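Local coordinates for uncharacterized protein (Bacteroides ovatus CL02T12C04, PDB 6PTM) that probably acts as a GH42-family exo-carrageenase, hydrolysing glycosidic bonds from the ends of carrageenan chains, at residues G248-I258 and L290-C298. Sequence-based numbering, arbitrary orientation.
Sequences GPGIKYTMYDI and LCNEPHWNC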
# COMPACT_ATOMS: atom_id res chain seq x y z
N GLY A 248 -5.63 -19.35 20.60
CA GLY A 248 -4.53 -18.64 19.95
C GLY A 248 -4.94 -18.11 18.58
O GLY A 248 -4.24 -18.33 17.61
N PRO A 249 -6.06 -17.38 18.48
CA PRO A 249 -6.45 -16.74 17.23
C PRO A 249 -5.51 -15.57 16.92
O PRO A 249 -4.78 -15.12 17.81
CB PRO A 249 -7.86 -16.25 17.55
CG PRO A 249 -7.76 -15.86 18.99
CD PRO A 249 -7.00 -17.03 19.58
N GLY A 250 -5.55 -15.14 15.66
CA GLY A 250 -4.97 -13.87 15.20
C GLY A 250 -6.10 -12.89 15.08
O GLY A 250 -6.69 -12.80 14.03
N ILE A 251 -6.46 -12.26 16.18
CA ILE A 251 -7.68 -11.41 16.28
C ILE A 251 -7.56 -10.24 15.29
O ILE A 251 -6.47 -9.67 15.17
CB ILE A 251 -7.84 -10.94 17.75
CG1 ILE A 251 -8.17 -12.14 18.65
CG2 ILE A 251 -8.89 -9.83 17.88
CD1 ILE A 251 -8.22 -11.82 20.14
N LYS A 252 -8.66 -9.87 14.60
CA LYS A 252 -9.97 -10.54 14.62
C LYS A 252 -10.19 -11.37 13.34
O LYS A 252 -11.21 -12.06 13.23
CB LYS A 252 -11.12 -9.52 14.75
CG LYS A 252 -11.21 -8.53 13.60
CD LYS A 252 -12.04 -7.29 13.91
CE LYS A 252 -13.45 -7.38 13.37
NZ LYS A 252 -14.05 -6.03 13.34
N TYR A 253 -9.26 -11.33 12.38
CA TYR A 253 -9.52 -11.86 11.02
C TYR A 253 -9.13 -13.34 10.89
O TYR A 253 -9.63 -13.93 9.92
CB TYR A 253 -8.90 -10.93 9.98
CG TYR A 253 -9.64 -9.63 9.94
CD1 TYR A 253 -10.98 -9.60 9.62
CD2 TYR A 253 -9.03 -8.44 10.30
CE1 TYR A 253 -11.71 -8.41 9.62
CE2 TYR A 253 -9.72 -7.24 10.28
CZ TYR A 253 -11.06 -7.24 9.94
OH TYR A 253 -11.74 -6.08 9.93
N THR A 254 -8.38 -13.93 11.83
CA THR A 254 -8.14 -15.42 11.83
C THR A 254 -8.60 -15.99 13.18
O THR A 254 -7.80 -16.05 14.14
CB THR A 254 -6.68 -15.79 11.51
OG1 THR A 254 -6.23 -15.14 10.32
CG2 THR A 254 -6.50 -17.29 11.33
N MET A 255 -9.86 -16.40 13.28
CA MET A 255 -10.50 -16.69 14.59
C MET A 255 -10.41 -18.21 14.84
O MET A 255 -11.42 -18.88 15.13
CB MET A 255 -11.95 -16.19 14.60
CG MET A 255 -12.05 -14.69 14.62
SD MET A 255 -11.01 -13.97 15.91
CE MET A 255 -11.78 -14.71 17.35
N TYR A 256 -9.21 -18.74 14.70
CA TYR A 256 -8.88 -20.15 14.95
C TYR A 256 -7.35 -20.25 15.01
O TYR A 256 -6.66 -19.29 14.66
CB TYR A 256 -9.54 -21.06 13.91
CG TYR A 256 -9.09 -20.91 12.48
CD1 TYR A 256 -9.77 -20.10 11.58
CD2 TYR A 256 -7.95 -21.56 12.03
CE1 TYR A 256 -9.33 -19.96 10.26
CE2 TYR A 256 -7.48 -21.39 10.73
CZ TYR A 256 -8.19 -20.62 9.82
OH TYR A 256 -7.72 -20.51 8.52
N ASP A 257 -6.85 -21.41 15.40
CA ASP A 257 -5.42 -21.65 15.67
C ASP A 257 -4.73 -22.08 14.37
O ASP A 257 -4.98 -23.20 13.94
CB ASP A 257 -5.29 -22.75 16.72
CG ASP A 257 -3.84 -23.07 17.04
OD1 ASP A 257 -2.95 -22.33 16.57
OD2 ASP A 257 -3.62 -24.01 17.81
N ILE A 258 -3.87 -21.23 13.80
CA ILE A 258 -3.12 -21.59 12.55
C ILE A 258 -2.19 -22.79 12.80
O ILE A 258 -1.73 -23.39 11.81
CB ILE A 258 -2.35 -20.39 11.98
CG1 ILE A 258 -1.35 -19.78 12.98
CG2 ILE A 258 -3.32 -19.36 11.45
CD1 ILE A 258 -0.47 -18.70 12.39
N LEU A 290 -4.82 -14.13 0.70
CA LEU A 290 -4.78 -15.27 1.64
C LEU A 290 -5.37 -14.87 3.00
O LEU A 290 -5.81 -15.78 3.70
CB LEU A 290 -3.36 -15.82 1.81
CG LEU A 290 -2.71 -16.36 0.55
CD1 LEU A 290 -1.30 -16.85 0.83
CD2 LEU A 290 -3.55 -17.46 -0.09
N CYS A 291 -5.40 -13.58 3.35
CA CYS A 291 -6.06 -13.12 4.58
C CYS A 291 -6.22 -11.59 4.55
O CYS A 291 -5.26 -10.89 4.14
CB CYS A 291 -5.26 -13.51 5.82
SG CYS A 291 -6.17 -13.32 7.38
N ASN A 292 -7.36 -11.13 5.06
CA ASN A 292 -7.71 -9.73 5.39
C ASN A 292 -7.00 -9.27 6.69
O ASN A 292 -7.39 -9.76 7.76
CB ASN A 292 -9.22 -9.67 5.59
CG ASN A 292 -9.74 -8.26 5.78
OD1 ASN A 292 -10.22 -7.60 4.84
ND2 ASN A 292 -9.66 -7.82 7.00
N GLU A 293 -6.09 -8.30 6.62
CA GLU A 293 -5.46 -7.60 7.78
C GLU A 293 -5.09 -8.62 8.84
O GLU A 293 -5.54 -8.53 9.99
CB GLU A 293 -6.37 -6.53 8.38
CG GLU A 293 -6.65 -5.38 7.41
CD GLU A 293 -7.16 -4.12 8.09
OE1 GLU A 293 -7.72 -4.24 9.20
OE2 GLU A 293 -7.00 -3.04 7.51
N PRO A 294 -4.31 -9.65 8.48
CA PRO A 294 -3.82 -10.61 9.48
C PRO A 294 -2.90 -9.94 10.51
O PRO A 294 -2.17 -8.97 10.18
CB PRO A 294 -3.05 -11.62 8.62
CG PRO A 294 -2.54 -10.77 7.51
CD PRO A 294 -3.75 -9.92 7.15
N HIS A 295 -2.98 -10.44 11.75
CA HIS A 295 -2.05 -10.12 12.85
C HIS A 295 -2.37 -11.04 14.02
O HIS A 295 -3.57 -11.45 14.17
CB HIS A 295 -2.05 -8.62 13.20
CG HIS A 295 -3.39 -7.93 13.15
ND1 HIS A 295 -4.24 -7.90 14.22
CD2 HIS A 295 -3.98 -7.17 12.19
CE1 HIS A 295 -5.33 -7.22 13.91
NE2 HIS A 295 -5.19 -6.73 12.68
N TRP A 296 -1.31 -11.39 14.73
CA TRP A 296 -1.29 -12.31 15.89
C TRP A 296 -0.62 -11.59 17.06
O TRP A 296 0.38 -12.12 17.61
CB TRP A 296 -0.58 -13.61 15.51
CG TRP A 296 -1.41 -14.48 14.61
CD1 TRP A 296 -2.20 -15.52 15.00
CD2 TRP A 296 -1.58 -14.37 13.18
NE1 TRP A 296 -2.82 -16.09 13.92
CE2 TRP A 296 -2.44 -15.43 12.79
CE3 TRP A 296 -1.03 -13.55 12.20
CZ2 TRP A 296 -2.81 -15.64 11.47
CZ3 TRP A 296 -1.39 -13.75 10.89
CH2 TRP A 296 -2.27 -14.78 10.53
N ASN A 297 -1.11 -10.38 17.35
CA ASN A 297 -0.55 -9.54 18.43
C ASN A 297 -0.58 -10.35 19.73
O ASN A 297 -1.57 -11.06 19.97
CB ASN A 297 -1.30 -8.23 18.63
CG ASN A 297 -1.28 -7.33 17.42
OD1 ASN A 297 -0.38 -7.43 16.59
ND2 ASN A 297 -2.22 -6.38 17.35
N CYS A 298 0.47 -10.24 20.52
CA CYS A 298 0.76 -11.16 21.63
C CYS A 298 1.40 -10.38 22.80
O CYS A 298 2.14 -10.99 23.57
CB CYS A 298 1.64 -12.29 21.11
SG CYS A 298 3.27 -11.76 20.54
O HOH W 1 -4.17 -18.45 14.87
O HOH W 2 -4.96 -12.81 11.68
O HOH W 3 -6.50 -9.97 12.30
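At the C-terminal end of strand 288-292, in the parallel sheet of what is probably the GH42 (beta/alpha)8 barrel, Tyr253 and Gly250 of loop 248-258 pack against Asn292 and Trp296 of 290-298. Asn292 sets its amide over the Tyr253 ring: ND2 stands 3.1 Å above the ring plane and over its centre, with the amide plane turned 62° from the ring. CG of Asn292 is anti to the backbone N (chi1 -173°), which swings the amide out to the phenol, while its OD1 is hydrogen-bonded to Lys394. CG of Lys252 covers the opposite face, and Glu293 O lies at the ring edge. Losing the phenol ring of Tyr253 to an alanine would probably uncover ND2 of Asn292 and open a gap between that amide and Lys252.

Gly250 belongs to a classic beta bulge with Tyr253 and Thr254, held by Gly250 N to Thr254 O at 2.9 Å and Thr254 N to Gly250 O at 3.0 Å. Its CA makes a CH-pi contact over the Trp296 five-membered ring, 3.4 Å from the centroid and 21° off the normal; a CB there would clash with Trp296 NE1 and His295 O. On the other indole face Ile258 CD1 sits off-centre, 4.2 Å from the same centroid.

Three waters carry the polar link. Water 1, in the indole plane, accepts from Trp296 NE1 at 2.9 Å and from Ile258 N, and donates to Gly248 O and Tyr256 O, a full set of four bonds. Water 2 connects Gly250 O, Thr254 OG1 and His295 N; water 3 joins Tyr253 N to Glu293 O. The chemistry thus combines aromatic and CH-pi contact with water bridges between backbone groups and the Trp296 and Thr254 side chains, making the bound waters integral to the interface.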